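Local structure of assembly chaperone of ribosomal protein L4 (Acl4) (Chaetomium thermophilum, 5TQB) at residues V262-Y273 with L320-I331. The protein is an assembly chaperone of ribosomal protein L4, a helical TPR-type protein that probably shields its client until it is built into the ribosome. Residues are numbered along the deposited sequence; the frame is centred on the assembly and turned at random.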
ATOM      1  N   VAL B 262      12.989  -0.071   3.581  1.00 54.87           N
ATOM      2  CA  VAL B 262      14.126   0.715   4.024  1.00 56.36           C
ATOM      3  C   VAL B 262      13.816   2.200   3.961  1.00 60.40           C
ATOM      4  O   VAL B 262      14.048   2.937   4.924  1.00 62.29           O
ATOM      5  CB  VAL B 262      15.366   0.432   3.156  1.00 54.53           C
ATOM      6  CG1 VAL B 262      16.550   1.333   3.574  1.00 57.09           C
ATOM      7  CG2 VAL B 262      15.755  -1.029   3.258  1.00 51.85           C
ATOM      8  N   GLU B 263      13.280   2.626   2.822  1.00 58.57           N
ATOM      9  CA  GLU B 263      13.068   4.038   2.552  1.00 61.10           C
ATOM     10  C   GLU B 263      12.035   4.642   3.497  1.00 59.01           C
ATOM     11  O   GLU B 263      12.093   5.835   3.806  1.00 57.38           O
ATOM     12  CB  GLU B 263      12.648   4.234   1.096  1.00 67.09           C
ATOM     13  CG  GLU B 263      12.631   5.688   0.650  1.00 73.34           C
ATOM     14  CD  GLU B 263      12.834   5.852  -0.850  1.00 77.64           C
ATOM     15  OE1 GLU B 263      12.520   6.940  -1.374  1.00 75.92           O
ATOM     16  OE2 GLU B 263      13.319   4.901  -1.505  1.00 81.36           O
ATOM     17  N   VAL B 264      11.102   3.823   3.972  1.00 55.20           N
ATOM     18  CA  VAL B 264      10.087   4.317   4.897  1.00 54.01           C
ATOM     19  C   VAL B 264      10.630   4.435   6.321  1.00 55.08           C
ATOM     20  O   VAL B 264      10.245   5.348   7.053  1.00 55.99           O
ATOM     21  CB  VAL B 264       8.816   3.459   4.856  1.00 53.68           C
ATOM     22  CG1 VAL B 264       7.828   3.881   5.946  1.00 52.10           C
ATOM     23  CG2 VAL B 264       8.163   3.592   3.490  1.00 55.85           C
ATOM     24  N   TRP B 265      11.517   3.527   6.721  1.00 54.68           N
ATOM     25  CA  TRP B 265      12.151   3.647   8.029  1.00 58.94           C
ATOM     26  C   TRP B 265      12.972   4.935   8.058  1.00 58.83           C
ATOM     27  O   TRP B 265      12.971   5.664   9.045  1.00 58.48           O
ATOM     28  CB  TRP B 265      13.039   2.440   8.341  1.00 61.50           C
ATOM     29  CG  TRP B 265      12.291   1.230   8.832  1.00 60.51           C
ATOM     30  CD1 TRP B 265      12.140   0.039   8.183  1.00 58.81           C
ATOM     31  CD2 TRP B 265      11.598   1.098  10.079  1.00 61.17           C
ATOM     32  NE1 TRP B 265      11.396  -0.827   8.947  1.00 59.19           N
ATOM     33  CE2 TRP B 265      11.049  -0.202  10.116  1.00 61.57           C
ATOM     34  CE3 TRP B 265      11.386   1.949  11.166  1.00 60.92           C
ATOM     35  CZ2 TRP B 265      10.299  -0.668  11.198  1.00 61.18           C
ATOM     36  CZ3 TRP B 265      10.643   1.485  12.240  1.00 62.58           C
ATOM     37  CH2 TRP B 265      10.112   0.187  12.250  1.00 61.06           C
ATOM     38  N   TYR B 266      13.650   5.218   6.954  1.00 59.00           N
ATOM     39  CA  TYR B 266      14.437   6.434   6.836  1.00 60.54           C
ATOM     40  C   TYR B 266      13.565   7.683   6.913  1.00 58.35           C
ATOM     41  O   TYR B 266      13.838   8.592   7.692  1.00 60.56           O
ATOM     42  CB  TYR B 266      15.215   6.438   5.524  1.00 62.41           C
ATOM     43  CG  TYR B 266      15.894   7.752   5.260  1.00 64.28           C
ATOM     44  CD1 TYR B 266      17.077   8.081   5.905  1.00 66.73           C
ATOM     45  CD2 TYR B 266      15.347   8.672   4.381  1.00 61.61           C
ATOM     46  CE1 TYR B 266      17.699   9.281   5.676  1.00 64.47           C
ATOM     47  CE2 TYR B 266      15.956   9.877   4.150  1.00 62.27           C
ATOM     48  CZ  TYR B 266      17.135  10.179   4.799  1.00 65.59           C
ATOM     49  OH  TYR B 266      17.750  11.387   4.559  1.00 64.99           O
ATOM     50  N   LEU B 267      12.512   7.725   6.109  1.00 58.43           N
ATOM     51  CA  LEU B 267      11.648   8.895   6.073  1.00 59.45           C
ATOM     52  C   LEU B 267      11.008   9.161   7.432  1.00 59.65           C
ATOM     53  O   LEU B 267      10.899  10.310   7.855  1.00 63.07           O
ATOM     54  CB  LEU B 267      10.581   8.743   4.986  1.00 58.00           C
ATOM     55  CG  LEU B 267      11.104   8.909   3.555  1.00 59.17           C
ATOM     56  CD1 LEU B 267      10.035   8.496   2.538  1.00 56.12           C
ATOM     57  CD2 LEU B 267      11.580  10.345   3.288  1.00 56.87           C
ATOM     58  N   GLY B 268      10.606   8.097   8.121  1.00 57.80           N
ATOM     59  CA  GLY B 268      10.003   8.225   9.436  1.00 54.81           C
ATOM     60  C   GLY B 268      11.018   8.709  10.452  1.00 56.16           C
ATOM     61  O   GLY B 268      10.713   9.533  11.316  1.00 58.87           O
ATOM     62  N   GLY B 269      12.236   8.192  10.347  1.00 56.33           N
ATOM     63  CA  GLY B 269      13.317   8.625  11.209  1.00 62.86           C
ATOM     64  C   GLY B 269      13.685  10.076  10.966  1.00 62.74           C
ATOM     65  O   GLY B 269      13.928  10.833  11.909  1.00 61.50           O
ATOM     66  N   TYR B 270      13.723  10.465   9.696  1.00 63.36           N
ATOM     67  CA  TYR B 270      14.087  11.829   9.337  1.00 64.69           C
ATOM     68  C   TYR B 270      12.985  12.796   9.739  1.00 63.96           C
ATOM     69  O   TYR B 270      13.259  13.887  10.245  1.00 58.23           O
ATOM     70  CB  TYR B 270      14.368  11.945   7.840  1.00 62.95           C
ATOM     71  CG  TYR B 270      14.985  13.273   7.460  1.00 68.11           C
ATOM     72  CD1 TYR B 270      14.307  14.172   6.647  1.00 69.37           C
ATOM     73  CD2 TYR B 270      16.244  13.636   7.933  1.00 68.53           C
ATOM     74  CE1 TYR B 270      14.869  15.389   6.306  1.00 72.23           C
ATOM     75  CE2 TYR B 270      16.814  14.844   7.596  1.00 70.47           C
ATOM     76  CZ  TYR B 270      16.123  15.719   6.781  1.00 73.07           C
ATOM     77  OH  TYR B 270      16.684  16.928   6.442  1.00 73.20           O
ATOM     78  N   ALA B 271      11.737  12.391   9.514  1.00 63.92           N
ATOM     79  CA  ALA B 271      10.598  13.224   9.886  1.00 64.50           C
ATOM     80  C   ALA B 271      10.610  13.491  11.388  1.00 65.83           C
ATOM     81  O   ALA B 271      10.242  14.574  11.841  1.00 68.21           O
ATOM     82  CB  ALA B 271       9.296  12.561   9.477  1.00 60.71           C
ATOM     83  N   ARG B 272      11.044  12.498  12.153  1.00 64.71           N
ATOM     84  CA  ARG B 272      11.055  12.604  13.601  1.00 66.82           C
ATOM     85  C   ARG B 272      12.266  13.412  14.059  1.00 67.05           C
ATOM     86  O   ARG B 272      12.210  14.114  15.072  1.00 69.40           O
ATOM     87  CB  ARG B 272      11.032  11.200  14.224  1.00 68.40           C
ATOM     88  CG  ARG B 272       9.662  10.528  14.117  1.00 64.91           C
ATOM     89  CD  ARG B 272       9.703   9.039  14.433  1.00 66.60           C
ATOM     90  NE  ARG B 272       8.359   8.461  14.431  1.00 66.62           N
ATOM     91  CZ  ARG B 272       7.645   8.212  13.336  1.00 68.49           C
ATOM     92  NH1 ARG B 272       6.431   7.692  13.443  1.00 72.28           N
ATOM     93  NH2 ARG B 272       8.133   8.479  12.131  1.00 67.82           N
ATOM     94  N   TYR B 273      13.349  13.334  13.291  1.00 67.44           N
ATOM     95  CA  TYR B 273      14.544  14.132  13.560  1.00 70.16           C
ATOM     96  C   TYR B 273      14.252  15.613  13.340  1.00 68.81           C
ATOM     97  O   TYR B 273      14.632  16.460  14.156  1.00 71.51           O
ATOM     98  CB  TYR B 273      15.696  13.686  12.654  1.00 72.30           C
ATOM     99  CG  TYR B 273      16.955  14.501  12.812  1.00 77.89           C
ATOM    100  CD1 TYR B 273      17.152  15.655  12.069  1.00 80.43           C
ATOM    101  CD2 TYR B 273      17.951  14.115  13.698  1.00 79.37           C
ATOM    102  CE1 TYR B 273      18.299  16.407  12.207  1.00 80.26           C
ATOM    103  CE2 TYR B 273      19.107  14.862  13.843  1.00 80.79           C
ATOM    104  CZ  TYR B 273      19.275  16.009  13.093  1.00 82.32           C
ATOM    105  OH  TYR B 273      20.425  16.760  13.227  1.00 85.64           O
ATOM    106  N   LEU B 320      21.629   7.082   1.062  1.00 71.87           N
ATOM    107  CA  LEU B 320      20.621   7.050   2.116  1.00 68.84           C
ATOM    108  C   LEU B 320      21.170   6.339   3.346  1.00 70.01           C
ATOM    109  O   LEU B 320      20.888   6.728   4.482  1.00 70.10           O
ATOM    110  CB  LEU B 320      19.356   6.358   1.614  1.00 65.52           C
ATOM    111  CG  LEU B 320      18.173   6.288   2.581  1.00 66.74           C
ATOM    112  CD1 LEU B 320      16.873   6.345   1.809  1.00 65.53           C
ATOM    113  CD2 LEU B 320      18.217   5.019   3.430  1.00 67.54           C
ATOM    114  N   GLY B 321      21.963   5.299   3.110  1.00 69.78           N
ATOM    115  CA  GLY B 321      22.570   4.541   4.184  1.00 69.91           C
ATOM    116  C   GLY B 321      23.562   5.363   4.979  1.00 70.58           C
ATOM    117  O   GLY B 321      23.620   5.270   6.204  1.00 67.99           O
ATOM    118  N   GLU B 322      24.349   6.178   4.290  1.00 74.52           N
ATOM    119  CA  GLU B 322      25.342   6.997   4.972  1.00 80.16           C
ATOM    120  C   GLU B 322      24.690   8.155   5.717  1.00 76.42           C
ATOM    121  O   GLU B 322      25.173   8.566   6.767  1.00 80.88           O
ATOM    122  CB  GLU B 322      26.394   7.514   3.988  1.00 87.54           C
ATOM    123  CG  GLU B 322      27.180   6.407   3.284  1.00 95.56           C
ATOM    124  CD  GLU B 322      27.786   5.391   4.247  1.00101.96           C
ATOM    125  OE1 GLU B 322      28.251   5.793   5.336  1.00104.94           O
ATOM    126  OE2 GLU B 322      27.794   4.185   3.915  1.00103.24           O
ATOM    127  N   HIS B 323      23.589   8.677   5.189  1.00 72.48           N
ATOM    128  CA  HIS B 323      22.914   9.792   5.843  1.00 70.90           C
ATOM    129  C   HIS B 323      22.257   9.352   7.145  1.00 72.82           C
ATOM    130  O   HIS B 323      22.265  10.089   8.132  1.00 77.33           O
ATOM    131  CB  HIS B 323      21.860  10.407   4.931  1.00 66.61           C
ATOM    132  CG  HIS B 323      21.327  11.713   5.434  1.00 67.90           C
ATOM    133  ND1 HIS B 323      20.014  12.094   5.267  1.00 66.66           N
ATOM    134  CD2 HIS B 323      21.936  12.728   6.093  1.00 66.29           C
ATOM    135  CE1 HIS B 323      19.835  13.291   5.803  1.00 66.89           C
ATOM    136  NE2 HIS B 323      20.986  13.695   6.313  1.00 65.46           N
ATOM    137  N   ALA B 324      21.683   8.154   7.138  1.00 70.98           N
ATOM    138  CA  ALA B 324      21.057   7.608   8.331  1.00 67.77           C
ATOM    139  C   ALA B 324      22.099   7.506   9.437  1.00 69.62           C
ATOM    140  O   ALA B 324      21.823   7.813  10.598  1.00 69.30           O
ATOM    141  CB  ALA B 324      20.440   6.250   8.033  1.00 63.71           C
ATOM    142  N   LYS B 325      23.310   7.099   9.072  1.00 72.20           N
ATOM    143  CA  LYS B 325      24.401   7.033  10.036  1.00 75.10           C
ATOM    144  C   LYS B 325      24.716   8.420  10.598  1.00 74.61           C
ATOM    145  O   LYS B 325      24.831   8.579  11.813  1.00 74.88           O
ATOM    146  CB  LYS B 325      25.647   6.410   9.408  1.00 78.63           C
ATOM    147  CG  LYS B 325      25.488   4.934   9.067  1.00 78.83           C
ATOM    148  CD  LYS B 325      26.725   4.385   8.378  1.00 84.51           C
ATOM    149  CE  LYS B 325      26.460   3.021   7.762  1.00 90.68           C
ATOM    150  NZ  LYS B 325      27.671   2.471   7.089  1.00 95.54           N
ATOM    151  N   GLU B 326      24.844   9.416   9.719  1.00 77.03           N
ATOM    152  CA  GLU B 326      25.141  10.790  10.142  1.00 82.61           C
ATOM    153  C   GLU B 326      24.112  11.280  11.150  1.00 77.13           C
ATOM    154  O   GLU B 326      24.460  11.914  12.145  1.00 72.47           O
ATOM    155  CB  GLU B 326      25.122  11.758   8.958  1.00 89.92           C
ATOM    156  CG  GLU B 326      26.229  11.591   7.936  1.00 96.90           C
ATOM    157  CD  GLU B 326      26.124  12.619   6.818  1.00101.93           C
ATOM    158  OE1 GLU B 326      26.049  13.827   7.132  1.00104.90           O
ATOM    159  OE2 GLU B 326      26.099  12.226   5.630  1.00102.34           O
ATOM    160  N   LEU B 327      22.843  10.986  10.872  1.00 73.72           N
ATOM    161  CA  LEU B 327      21.742  11.436  11.718  1.00 72.40           C
ATOM    162  C   LEU B 327      21.786  10.790  13.101  1.00 73.96           C
ATOM    163  O   LEU B 327      21.535  11.450  14.107  1.00 77.47           O
ATOM    164  CB  LEU B 327      20.402  11.156  11.037  1.00 69.46           C
ATOM    165  CG  LEU B 327      20.102  12.007   9.794  1.00 68.71           C
ATOM    166  CD1 LEU B 327      18.937  11.429   8.993  1.00 63.66           C
ATOM    167  CD2 LEU B 327      19.817  13.460  10.184  1.00 68.56           C
ATOM    168  N   ILE B 328      22.113   9.503  13.154  1.00 73.82           N
ATOM    169  CA  ILE B 328      22.221   8.811  14.431  1.00 74.66           C
ATOM    170  C   ILE B 328      23.381   9.388  15.237  1.00 75.40           C
ATOM    171  O   ILE B 328      23.224   9.709  16.413  1.00 75.82           O
ATOM    172  CB  ILE B 328      22.409   7.296  14.240  1.00 74.77           C
ATOM    173  CG1 ILE B 328      21.135   6.687  13.649  1.00 75.35           C
ATOM    174  CG2 ILE B 328      22.727   6.624  15.571  1.00 77.67           C
ATOM    175  CD1 ILE B 328      21.267   5.242  13.221  1.00 73.03           C
ATOM    176  N   ALA B 329      24.539   9.517  14.598  1.00 74.99           N
ATOM    177  CA  ALA B 329      25.722  10.077  15.245  1.00 78.24           C
ATOM    178  C   ALA B 329      25.424  11.470  15.782  1.00 80.13           C
ATOM    179  O   ALA B 329      25.907  11.857  16.850  1.00 81.28           O
ATOM    180  CB  ALA B 329      26.879  10.130  14.266  1.00 78.97           C
ATOM    181  N   SER B 330      24.615  12.213  15.036  1.00 79.25           N
ATOM    182  CA  SER B 330      24.218  13.557  15.429  1.00 83.45           C
ATOM    183  C   SER B 330      23.330  13.568  16.674  1.00 87.49           C
ATOM    184  O   SER B 330      23.571  14.336  17.606  1.00 92.05           O
ATOM    185  CB  SER B 330      23.489  14.236  14.278  1.00 82.55           C
ATOM    186  OG  SER B 330      22.720  15.327  14.747  1.00 83.60           O
ATOM    187  N   ILE B 331      22.300  12.725  16.683  1.00 86.58           N
ATOM    188  CA  ILE B 331      21.406  12.617  17.834  1.00 86.05           C
ATOM    189  C   ILE B 331      22.183  12.219  19.085  1.00 87.63           C
ATOM    190  O   ILE B 331      21.881  12.678  20.186  1.00 90.35           O
ATOM    191  CB  ILE B 331      20.283  11.583  17.583  1.00 82.01           C
ATOM    192  CG1 ILE B 331      19.361  12.059  16.463  1.00 78.01           C
ATOM    193  CG2 ILE B 331      19.445  11.368  18.841  1.00 83.61           C
ATOM    194  CD1 ILE B 331      18.415  10.990  15.953  1.00 73.86           C
TER
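Y266 swings CG anti to its N (chi1 172°) and H323 does likewise (chi1 -169°), which sends phenol and imidazole toward each other across the two helices. They meet rim to rim: Y266 OH and H323 ND1 lie 2.5 Å apart in a very short hydrogen bond, with ND1 in the plane of the tyrosine ring. The Y266 side chain is a knob in the hole formed by L320, H323, A324 and L327, and L320 lies over one face of its ring, CG 4.0 Å from the centroid. Replacing Y266 with an alanine would probably leave H323 ND1 without this partner and open a gap under L320. Y270 completes the aromatic cluster obliquely, its CE2 3.8 Å from H323 CE1, while the edge of the Y270 ring takes L327 CD1, 3.6 Å from Y270 CD2. L327 works with both methyls: CD2 sits over the centre of the Y273 ring, a CH-pi contact at 3.7 Å from the centroid. In that ring's plane, I331 CG1 packs against Y273 CD2, and Y273 OH reaches S330 OG at 3.1 Å in a second hydrogen bond. The helix segments run roughly parallel, 32° apart with axes 11.0 Å from each other at closest approach. Y266 OH also hydrogen-bonds to the backbone of a chain of another protein, which packs on Y270 and H323 too, so the cluster is part of the surface that this partner touches. Helix 291-313 links the pair in sequence and touches both, W296 stacking on Y273, while helices 228-240 and 244-257 pack against 262-273.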